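Side-chain contacts in succinate-semialdehyde dehydrogenase (Synechococcus sp., PDB 4ITA), which probably oxidises succinic semialdehyde to succinate with NADP+ as cofactor, as a member of the aldehyde dehydrogenase family: residues 403-408 against 413-418; 263-268 against 387-392; 190-195 against 214-219. One frame throughout, in Å; residues are numbered along the deposited sequence.

Contacts 1 and 2 are buried, whereas contact 3 is only partly so. The first two share a sheet, since strands 390-394 and 412-415 are neighbours in it, and the hydroxyl of Ser392 in contact 2 probably bonds to the backbone oxygen of Gly417 in contact 1. Contact 1 is aliphatic and lies beside the second subunit. Contact 2 is nearer the centre of the chain and carries the cysteine joined to the cofactor. Contact 3 lies about 26 Å from contact 2, centre to centre. The two hold different ends of NADPH: contact 2 the nicotinamide, contact 3 the adenine. Polar side chains of contact 3 face ethanediol molecules, probably from the crystallisation liquor.

Contact 1: residues 403-408 against 413-418; sequences RFIQEL and VFINGM
Val413 points toward the last turn of helix 398-407 and the residue after it, and uses both methyls. Its CG1 stands anti to the backbone N (chi1 178°), and Val413 CG1 reaches Ile405 CA at 4.0 Å. Val413 CG1 also lies 4.0 Å from Leu408 CD1. The other branch, Val413 CG2, touches Leu408 CB at 4.0 Å. The two side chains cross at about a right angle, and Leu408 is the first residue to leave the helix.

Ile415, two residues on, faces the helix again. Its CG1 meets Ile405 CG1 at 3.8 Å, with the two side chains crossed at about a right angle. The tip of the helix residue joins in, with Ile405 CD1 4.0 Å from Ile415 CG1. Both torsions of Ile415 lie near -60° (chi1 -58°, chi2 -63°), and this bent shape carries its last methyl to a second helix residue. There Ile415 CD1 rests 4.0 Å from Phe404 CB. The Phe404 ring leads away from the strand and meets Phe240 edge-to-face.

Strand 390-394, helix 398-407 and strand 412-415 form a beta-alpha-beta unit. The short helix and strand axes run antiparallel, 8.6 Å apart at closest approach. Beyond residues 413-415 the sheet continues into a parallel strand of the second subunit. Lys451 of that subunit bonds to Ile405 O and Leu408 O near the helix end.

Away from the strand, Arg403 grips Glu407 side-on, with Arg403 NE 2.8 Å from Glu407 OE2 and NH2 bonded to OE1. Across the contact there is no hydrogen bond. Helix and strand are therefore held together by aliphatic packing, while the charged pair stays on the far face.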
# COMPACT_ATOMS: atom_id res chain seq x y z
N ARG A 403 14.38 -25.03 -0.93
CA ARG A 403 14.10 -24.56 -2.29
C ARG A 403 12.63 -24.22 -2.49
O ARG A 403 12.31 -23.21 -3.12
CB ARG A 403 14.59 -25.57 -3.33
CG ARG A 403 16.10 -25.57 -3.52
CD ARG A 403 16.51 -26.14 -4.87
NE ARG A 403 15.94 -25.38 -5.99
CZ ARG A 403 15.82 -25.85 -7.23
NH1 ARG A 403 16.21 -27.08 -7.51
NH2 ARG A 403 15.29 -25.09 -8.18
N PHE A 404 11.73 -25.04 -1.94
CA PHE A 404 10.30 -24.74 -2.02
C PHE A 404 9.98 -23.42 -1.30
O PHE A 404 9.28 -22.57 -1.85
CB PHE A 404 9.47 -25.88 -1.41
CG PHE A 404 9.28 -27.07 -2.33
CD1 PHE A 404 8.78 -26.91 -3.62
CD2 PHE A 404 9.56 -28.36 -1.88
CE1 PHE A 404 8.59 -28.02 -4.45
CE2 PHE A 404 9.36 -29.46 -2.70
CZ PHE A 404 8.87 -29.29 -3.99
N ILE A 405 10.49 -23.27 -0.08
CA ILE A 405 10.29 -22.03 0.68
C ILE A 405 10.78 -20.81 -0.10
O ILE A 405 10.10 -19.80 -0.19
CB ILE A 405 10.99 -22.10 2.05
CG1 ILE A 405 10.27 -23.10 2.96
CG2 ILE A 405 11.06 -20.72 2.71
CD1 ILE A 405 11.05 -23.49 4.20
N GLN A 406 11.97 -20.92 -0.68
CA GLN A 406 12.59 -19.79 -1.34
C GLN A 406 11.96 -19.47 -2.70
O GLN A 406 11.82 -18.30 -3.06
CB GLN A 406 14.10 -20.03 -1.50
CG GLN A 406 14.85 -20.02 -0.18
CD GLN A 406 14.84 -18.66 0.49
OE1 GLN A 406 15.06 -17.64 -0.17
NE2 GLN A 406 14.58 -18.63 1.79
N GLU A 407 11.58 -20.50 -3.44
CA GLU A 407 11.29 -20.33 -4.85
C GLU A 407 9.82 -20.40 -5.26
O GLU A 407 9.49 -20.02 -6.39
CB GLU A 407 12.11 -21.32 -5.69
CG GLU A 407 13.61 -21.15 -5.51
CD GLU A 407 14.42 -22.21 -6.24
OE1 GLU A 407 13.99 -22.64 -7.33
OE2 GLU A 407 15.47 -22.61 -5.70
N LEU A 408 8.94 -20.87 -4.38
CA LEU A 408 7.51 -20.81 -4.70
C LEU A 408 7.05 -19.36 -4.62
O LEU A 408 7.27 -18.68 -3.61
CB LEU A 408 6.70 -21.71 -3.76
CG LEU A 408 6.94 -23.20 -3.98
CD1 LEU A 408 6.39 -24.04 -2.83
CD2 LEU A 408 6.34 -23.64 -5.30
N VAL A 413 4.11 -19.97 2.21
CA VAL A 413 4.55 -21.32 1.89
C VAL A 413 4.50 -22.17 3.14
O VAL A 413 5.15 -21.86 4.15
CB VAL A 413 5.97 -21.34 1.30
CG1 VAL A 413 6.40 -22.77 1.01
CG2 VAL A 413 6.05 -20.51 0.03
N PHE A 414 3.72 -23.25 3.07
CA PHE A 414 3.60 -24.21 4.16
C PHE A 414 4.27 -25.51 3.77
O PHE A 414 4.00 -26.06 2.70
CB PHE A 414 2.13 -24.46 4.51
CG PHE A 414 1.52 -23.41 5.41
CD1 PHE A 414 1.53 -22.06 5.06
CD2 PHE A 414 0.94 -23.78 6.62
CE1 PHE A 414 0.96 -21.10 5.89
CE2 PHE A 414 0.37 -22.83 7.46
CZ PHE A 414 0.39 -21.49 7.10
N ILE A 415 5.15 -26.00 4.63
CA ILE A 415 5.85 -27.26 4.40
C ILE A 415 5.27 -28.34 5.33
O ILE A 415 5.27 -28.18 6.55
CB ILE A 415 7.37 -27.13 4.63
CG1 ILE A 415 7.97 -26.04 3.72
CG2 ILE A 415 8.07 -28.47 4.44
CD1 ILE A 415 7.85 -26.33 2.23
N ASN A 416 4.76 -29.41 4.73
CA ASN A 416 4.16 -30.54 5.45
C ASN A 416 2.93 -30.14 6.26
O ASN A 416 2.66 -30.69 7.33
CB ASN A 416 5.20 -31.26 6.33
CG ASN A 416 6.31 -31.90 5.50
OD1 ASN A 416 6.09 -32.30 4.36
ND2 ASN A 416 7.50 -31.98 6.08
N GLY A 417 2.19 -29.16 5.74
CA GLY A 417 0.89 -28.81 6.27
C GLY A 417 0.11 -28.04 5.23
O GLY A 417 0.70 -27.53 4.27
N MET A 418 -1.20 -27.96 5.39
CA MET A 418 -2.01 -27.13 4.51
C MET A 418 -1.91 -25.66 4.89
O MET A 418 -1.75 -25.32 6.06
CB MET A 418 -3.49 -27.57 4.51
CG MET A 418 -4.20 -27.59 5.87
SD MET A 418 -5.98 -28.04 5.79
CE MET A 418 -6.63 -26.45 5.32

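Contact 2: residues 263-268 against 387-392. With NDP (NADPH dihydro-nicotinamide-adenine-dinucleotide phosphate), chain C.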
# COMPACT_ATOMS: atom_id res chain seq x y z
N SER A 263 -12.56 -21.58 -1.13
CA SER A 263 -11.56 -20.87 -0.35
C SER A 263 -10.45 -20.39 -1.25
O SER A 263 -9.99 -21.10 -2.14
CB SER A 263 -10.97 -21.74 0.74
OG SER A 263 -9.93 -21.01 1.39
N CYS A 264 -10.00 -19.18 -0.99
CA CYS A 264 -8.88 -18.60 -1.71
C CYS A 264 -7.59 -19.41 -1.55
O CYS A 264 -6.75 -19.40 -2.44
CB CYS A 264 -8.67 -17.16 -1.24
SG CYS A 264 -8.45 -16.99 0.56
N ILE A 265 -7.44 -20.08 -0.41
CA ILE A 265 -6.26 -20.89 -0.12
C ILE A 265 -6.57 -22.38 -0.11
O ILE A 265 -5.86 -23.17 0.52
CB ILE A 265 -5.57 -20.50 1.23
CG1 ILE A 265 -6.60 -20.45 2.37
CG2 ILE A 265 -4.83 -19.16 1.10
CD1 ILE A 265 -6.00 -20.25 3.76
N ALA A 266 -7.62 -22.77 -0.81
CA ALA A 266 -7.83 -24.18 -1.10
C ALA A 266 -6.61 -24.71 -1.85
O ALA A 266 -5.97 -23.97 -2.62
CB ALA A 266 -9.07 -24.38 -1.94
N ALA A 267 -6.29 -25.98 -1.64
CA ALA A 267 -5.37 -26.68 -2.53
C ALA A 267 -6.11 -26.91 -3.85
O ALA A 267 -7.06 -27.69 -3.90
CB ALA A 267 -4.97 -28.01 -1.92
N LYS A 268 -5.69 -26.23 -4.91
CA LYS A 268 -6.40 -26.32 -6.19
C LYS A 268 -5.69 -27.15 -7.26
O LYS A 268 -6.33 -27.81 -8.07
CB LYS A 268 -6.76 -24.92 -6.71
CG LYS A 268 -7.58 -24.09 -5.72
CD LYS A 268 -8.45 -23.03 -6.40
CE LYS A 268 -9.34 -22.31 -5.38
NZ LYS A 268 -8.67 -21.14 -4.71
N PHE A 387 -1.79 -16.13 -10.42
CA PHE A 387 -2.00 -15.90 -8.99
C PHE A 387 -0.75 -16.21 -8.19
O PHE A 387 0.24 -16.72 -8.72
CB PHE A 387 -3.15 -16.79 -8.50
CG PHE A 387 -4.36 -16.77 -9.39
CD1 PHE A 387 -5.18 -15.66 -9.45
CD2 PHE A 387 -4.67 -17.87 -10.17
CE1 PHE A 387 -6.29 -15.64 -10.29
CE2 PHE A 387 -5.79 -17.87 -11.00
CZ PHE A 387 -6.60 -16.75 -11.05
N GLY A 388 -0.80 -15.91 -6.90
CA GLY A 388 0.33 -16.18 -6.03
C GLY A 388 -0.04 -15.98 -4.57
O GLY A 388 0.57 -15.18 -3.87
N LEU A 389 -1.06 -16.71 -4.12
CA LEU A 389 -1.55 -16.53 -2.76
C LEU A 389 -0.83 -17.46 -1.79
O LEU A 389 0.08 -17.03 -1.08
CB LEU A 389 -3.07 -16.71 -2.72
CG LEU A 389 -3.72 -16.35 -1.39
CD1 LEU A 389 -3.31 -14.95 -0.89
CD2 LEU A 389 -5.22 -16.44 -1.54
N GLY A 390 -1.22 -18.73 -1.76
CA GLY A 390 -0.54 -19.70 -0.91
C GLY A 390 0.10 -20.84 -1.69
O GLY A 390 -0.09 -20.97 -2.90
N ALA A 391 0.87 -21.65 -0.99
CA ALA A 391 1.49 -22.83 -1.59
C ALA A 391 1.81 -23.81 -0.49
O ALA A 391 2.26 -23.42 0.59
CB ALA A 391 2.76 -22.43 -2.33
N SER A 392 1.57 -25.10 -0.76
CA SER A 392 1.89 -26.16 0.20
C SER A 392 2.79 -27.19 -0.48
O SER A 392 2.54 -27.57 -1.62
CB SER A 392 0.59 -26.81 0.66
OG SER A 392 0.82 -27.90 1.54
PA NDP C . -16.76 -11.05 -6.01
O1A NDP C . -15.51 -10.29 -6.33
O2A NDP C . -17.80 -11.27 -7.07
O5B NDP C . -17.49 -10.34 -4.77
C5B NDP C . -16.78 -9.96 -3.59
C4B NDP C . -17.31 -8.63 -3.05
O4B NDP C . -17.03 -7.60 -4.00
C3B NDP C . -18.83 -8.60 -2.87
O3B NDP C . -19.15 -7.73 -1.78
C2B NDP C . -19.30 -7.99 -4.17
O2B NDP C . -20.57 -7.35 -4.07
C1B NDP C . -18.24 -6.94 -4.36
N9A NDP C . -18.05 -6.48 -5.74
C8A NDP C . -18.11 -7.20 -6.88
N7A NDP C . -17.84 -6.41 -7.95
C5A NDP C . -17.58 -5.18 -7.48
C6A NDP C . -17.23 -3.87 -8.05
N6A NDP C . -17.08 -3.73 -9.38
N1A NDP C . -17.06 -2.85 -7.19
C2A NDP C . -17.20 -2.98 -5.86
N3A NDP C . -17.52 -4.14 -5.28
C4A NDP C . -17.72 -5.24 -6.03
O3 NDP C . -16.20 -12.45 -5.38
PN NDP C . -16.74 -13.98 -5.41
O1N NDP C . -17.28 -14.36 -6.77
O2N NDP C . -17.56 -14.18 -4.17
O5D NDP C . -15.35 -14.78 -5.22
C5D NDP C . -14.62 -14.67 -4.01
C4D NDP C . -13.16 -14.37 -4.32
O4D NDP C . -12.51 -13.87 -3.14
C3D NDP C . -12.38 -15.60 -4.73
O3D NDP C . -11.51 -15.29 -5.83
C2D NDP C . -11.62 -15.93 -3.46
O2D NDP C . -10.47 -16.71 -3.75
C1D NDP C . -11.26 -14.54 -2.95
N1N NDP C . -10.88 -14.61 -1.54
C2N NDP C . -9.78 -13.98 -1.10
C3N NDP C . -9.16 -14.40 0.08
C7N NDP C . -7.94 -13.71 0.61
O7N NDP C . -7.91 -13.43 1.81
N7N NDP C . -6.93 -13.41 -0.21
C4N NDP C . -9.69 -15.58 0.86
C5N NDP C . -11.10 -15.79 0.53
C6N NDP C . -11.64 -15.29 -0.65
P2B NDP C . -21.91 -8.06 -4.60
O1X NDP C . -22.95 -7.02 -4.30
O2X NDP C . -21.72 -8.29 -6.08
O3X NDP C . -22.12 -9.33 -3.83
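Ile265 and Gly390 are the nearest backbone pair, with Ile265 CA 5.9 Å from Gly390 CA, and no hydrogen bond joins the type I turn from Ser263 to Ala266 to segment 387-392.

Leu389 carries the contact. Its chi1 of -171° together with a chi2 of 51° sets the CD2 methyl against the turn. There Leu389 CD2 lies 3.5 Å from Cys264 CB, a tight fit, and touches the carbonyl oxygen of Cys264 as well. Ile265 CG2 packs on Leu389 CD2 at 3.8 Å. Leu389 CD2 also comes within 3.7 Å of the carboxamide N7N of NADPH.

Cys264 SG is covalently bonded to C4N of the nicotinamide, at 1.9 Å. Cys264 is probably the catalytic nucleophile, as in other aldehyde dehydrogenases, and its bond to the cofactor is consistent with the cofactor-dependent protection against oxidation proposed for this enzyme. Ser263 OG accepts from Ile265 N at 3.2 Å, an ST turn. Ser263 O takes two donors, Ala266 N and Lys268 NZ. Lys268 NZ bonds to Ser263 O at 2.9 Å, in the carbonyl plane, and also forms a salt bridge with Glu361.

Strand 235-239 lies between strands 267-273 and 390-394 in the sheet. Its Asp235 touches both Ile265 and Leu389 and accepts from Gly390 N. Helix 245-257 meets Ala266 and Lys268 through Arg256.

Contact 3: residues 190-195 against 214-219; sequences SQVEQV and ASLASL. With NDP (NADPH dihydro-nicotinamide-adenine-dinucleotide phosphate), chain C; EDO (1,2-ethanediol), chain H; EDO (1,2-ethanediol), chain N.
Val192 and Glu193 meet Leu216 and Leu219 where the short helix 192-197 approaches helix 210-222. Before them, Ser190 OG shares a hydrogen bond with an ethanediol, 2.9 Å from its O2. Gln191 NE2 donates to O1 of the same molecule at 2.8 Å (N-H...O angle 151°). This amide is also tied to protein: NE2 bonds to Leu22 O, and OE1 accepts from Gly188 N. With an alanine here the amide is gone, and Gly188 N and Leu22 O would probably be left without these mates.

Both methyls of Val192 lie against the adenine, with Val192 CG2 3.8 Å from C2A of NADPH. Val192 CG1 also makes a loose contact with Leu216 CD1 at 4.5 Å. From helix 210-222, Ser215 OG comes within 3.4 Å of N6A of NADPH. The two helices thus border the adenine in the Rossmann-type cofactor domain of the aldehyde dehydrogenase fold. Leu127 of strand 115-129 touches both Val192 and Leu216.

Glu193 has a fully extended side chain (chi1 175°, chi2 170°), and Leu219 crosses it at about a right angle. Leu219 CD1 meets Glu193 CB at 3.9 Å, and CD2 lies alongside the carboxylate carbon. The acid itself pairs with Lys197, one turn further along the same helix.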
# COMPACT_ATOMS: atom_id res chain seq x y z
N SER A 190 -22.59 -1.50 -7.57
CA SER A 190 -22.62 -0.22 -8.28
C SER A 190 -22.59 0.99 -7.34
O SER A 190 -22.35 2.12 -7.78
CB SER A 190 -23.85 -0.12 -9.18
OG SER A 190 -25.04 -0.06 -8.41
N GLN A 191 -22.83 0.76 -6.06
CA GLN A 191 -22.97 1.84 -5.10
C GLN A 191 -21.67 2.13 -4.36
O GLN A 191 -21.56 3.10 -3.61
CB GLN A 191 -24.07 1.50 -4.10
CG GLN A 191 -25.38 1.13 -4.77
CD GLN A 191 -26.53 1.02 -3.80
OE1 GLN A 191 -26.88 -0.07 -3.36
NE2 GLN A 191 -27.13 2.15 -3.47
N VAL A 192 -20.67 1.29 -4.59
CA VAL A 192 -19.39 1.41 -3.90
C VAL A 192 -18.60 2.65 -4.36
O VAL A 192 -17.91 3.29 -3.56
CB VAL A 192 -18.56 0.13 -4.09
CG1 VAL A 192 -17.14 0.30 -3.55
CG2 VAL A 192 -19.25 -1.03 -3.38
N GLU A 193 -18.73 3.00 -5.64
CA GLU A 193 -18.01 4.16 -6.16
C GLU A 193 -18.30 5.44 -5.36
O GLU A 193 -17.39 6.21 -5.06
CB GLU A 193 -18.33 4.35 -7.66
CG GLU A 193 -17.71 5.60 -8.28
CD GLU A 193 -17.82 5.63 -9.79
OE1 GLU A 193 -18.16 4.60 -10.40
OE2 GLU A 193 -17.54 6.70 -10.36
N GLN A 194 -19.57 5.66 -5.00
CA GLN A 194 -19.91 6.82 -4.17
C GLN A 194 -19.11 6.83 -2.87
O GLN A 194 -18.61 7.87 -2.44
CB GLN A 194 -21.40 6.82 -3.83
CG GLN A 194 -21.79 7.95 -2.88
CD GLN A 194 -23.22 7.86 -2.39
OE1 GLN A 194 -24.00 7.05 -2.89
NE2 GLN A 194 -23.56 8.67 -1.40
N VAL A 195 -18.97 5.66 -2.26
CA VAL A 195 -18.25 5.56 -1.00
C VAL A 195 -16.77 5.89 -1.18
O VAL A 195 -16.21 6.71 -0.45
CB VAL A 195 -18.45 4.19 -0.35
CG1 VAL A 195 -17.79 4.16 1.01
CG2 VAL A 195 -19.94 3.89 -0.20
N ALA A 214 -9.92 -4.82 -9.04
CA ALA A 214 -9.50 -3.85 -10.06
C ALA A 214 -10.38 -2.61 -10.05
O ALA A 214 -9.88 -1.49 -10.19
CB ALA A 214 -9.53 -4.50 -11.43
N SER A 215 -11.68 -2.81 -9.89
CA SER A 215 -12.61 -1.69 -9.84
C SER A 215 -12.35 -0.81 -8.62
O SER A 215 -12.17 0.41 -8.74
CB SER A 215 -14.05 -2.22 -9.82
OG SER A 215 -14.97 -1.14 -9.83
N LEU A 216 -12.30 -1.42 -7.44
CA LEU A 216 -12.09 -0.66 -6.22
C LEU A 216 -10.72 0.04 -6.21
O LEU A 216 -10.62 1.22 -5.85
CB LEU A 216 -12.25 -1.56 -4.99
CG LEU A 216 -12.00 -0.90 -3.63
CD1 LEU A 216 -13.07 -1.31 -2.61
CD2 LEU A 216 -10.61 -1.25 -3.10
N ALA A 217 -9.68 -0.69 -6.61
CA ALA A 217 -8.34 -0.13 -6.55
C ALA A 217 -8.10 0.97 -7.58
O ALA A 217 -7.41 1.95 -7.30
CB ALA A 217 -7.28 -1.22 -6.68
N SER A 218 -8.68 0.82 -8.78
CA SER A 218 -8.54 1.87 -9.79
C SER A 218 -9.25 3.15 -9.33
O SER A 218 -8.69 4.25 -9.46
CB SER A 218 -9.02 1.40 -11.16
OG SER A 218 -10.40 1.08 -11.17
N LEU A 219 -10.44 3.00 -8.76
CA LEU A 219 -11.18 4.15 -8.24
C LEU A 219 -10.46 4.82 -7.07
O LEU A 219 -10.35 6.05 -7.02
CB LEU A 219 -12.60 3.74 -7.81
CG LEU A 219 -13.60 3.40 -8.93
CD1 LEU A 219 -14.85 2.76 -8.34
CD2 LEU A 219 -13.96 4.63 -9.76
PA NDP C . -16.76 -11.05 -6.01
O1A NDP C . -15.51 -10.29 -6.33
O2A NDP C . -17.80 -11.27 -7.07
O5B NDP C . -17.49 -10.34 -4.77
C5B NDP C . -16.78 -9.96 -3.59
C4B NDP C . -17.31 -8.63 -3.05
O4B NDP C . -17.03 -7.60 -4.00
C3B NDP C . -18.83 -8.60 -2.87
O3B NDP C . -19.15 -7.73 -1.78
C2B NDP C . -19.30 -7.99 -4.17
O2B NDP C . -20.57 -7.35 -4.07
C1B NDP C . -18.24 -6.94 -4.36
N9A NDP C . -18.05 -6.48 -5.74
C8A NDP C . -18.11 -7.20 -6.88
N7A NDP C . -17.84 -6.41 -7.95
C5A NDP C . -17.58 -5.18 -7.48
C6A NDP C . -17.23 -3.87 -8.05
N6A NDP C . -17.08 -3.73 -9.38
N1A NDP C . -17.06 -2.85 -7.19
C2A NDP C . -17.20 -2.98 -5.86
N3A NDP C . -17.52 -4.14 -5.28
C4A NDP C . -17.72 -5.24 -6.03
O3 NDP C . -16.20 -12.45 -5.38
PN NDP C . -16.74 -13.98 -5.41
O1N NDP C . -17.28 -14.36 -6.77
O2N NDP C . -17.56 -14.18 -4.17
O5D NDP C . -15.35 -14.78 -5.22
C5D NDP C . -14.62 -14.67 -4.01
C4D NDP C . -13.16 -14.37 -4.32
O4D NDP C . -12.51 -13.87 -3.14
C3D NDP C . -12.38 -15.60 -4.73
O3D NDP C . -11.51 -15.29 -5.83
C2D NDP C . -11.62 -15.93 -3.46
O2D NDP C . -10.47 -16.71 -3.75
C1D NDP C . -11.26 -14.54 -2.95
N1N NDP C . -10.88 -14.61 -1.54
C2N NDP C . -9.78 -13.98 -1.10
C3N NDP C . -9.16 -14.40 0.08
C7N NDP C . -7.94 -13.71 0.61
O7N NDP C . -7.91 -13.43 1.81
N7N NDP C . -6.93 -13.41 -0.21
C4N NDP C . -9.69 -15.58 0.86
C5N NDP C . -11.10 -15.79 0.53
C6N NDP C . -11.64 -15.29 -0.65
P2B NDP C . -21.91 -8.06 -4.60
O1X NDP C . -22.95 -7.02 -4.30
O2X NDP C . -21.72 -8.29 -6.08
O3X NDP C . -22.12 -9.33 -3.83
C1 EDO H . -26.96 4.47 -6.60
O1 EDO H . -26.42 4.13 -5.31
C2 EDO H . -26.13 3.80 -7.69
O2 EDO H . -26.38 2.39 -7.70
C1 EDO N . -24.59 7.63 -6.61
O1 EDO N . -24.05 8.61 -5.72
C2 EDO N . -23.71 7.58 -7.85
O2 EDO N . -22.37 7.14 -7.54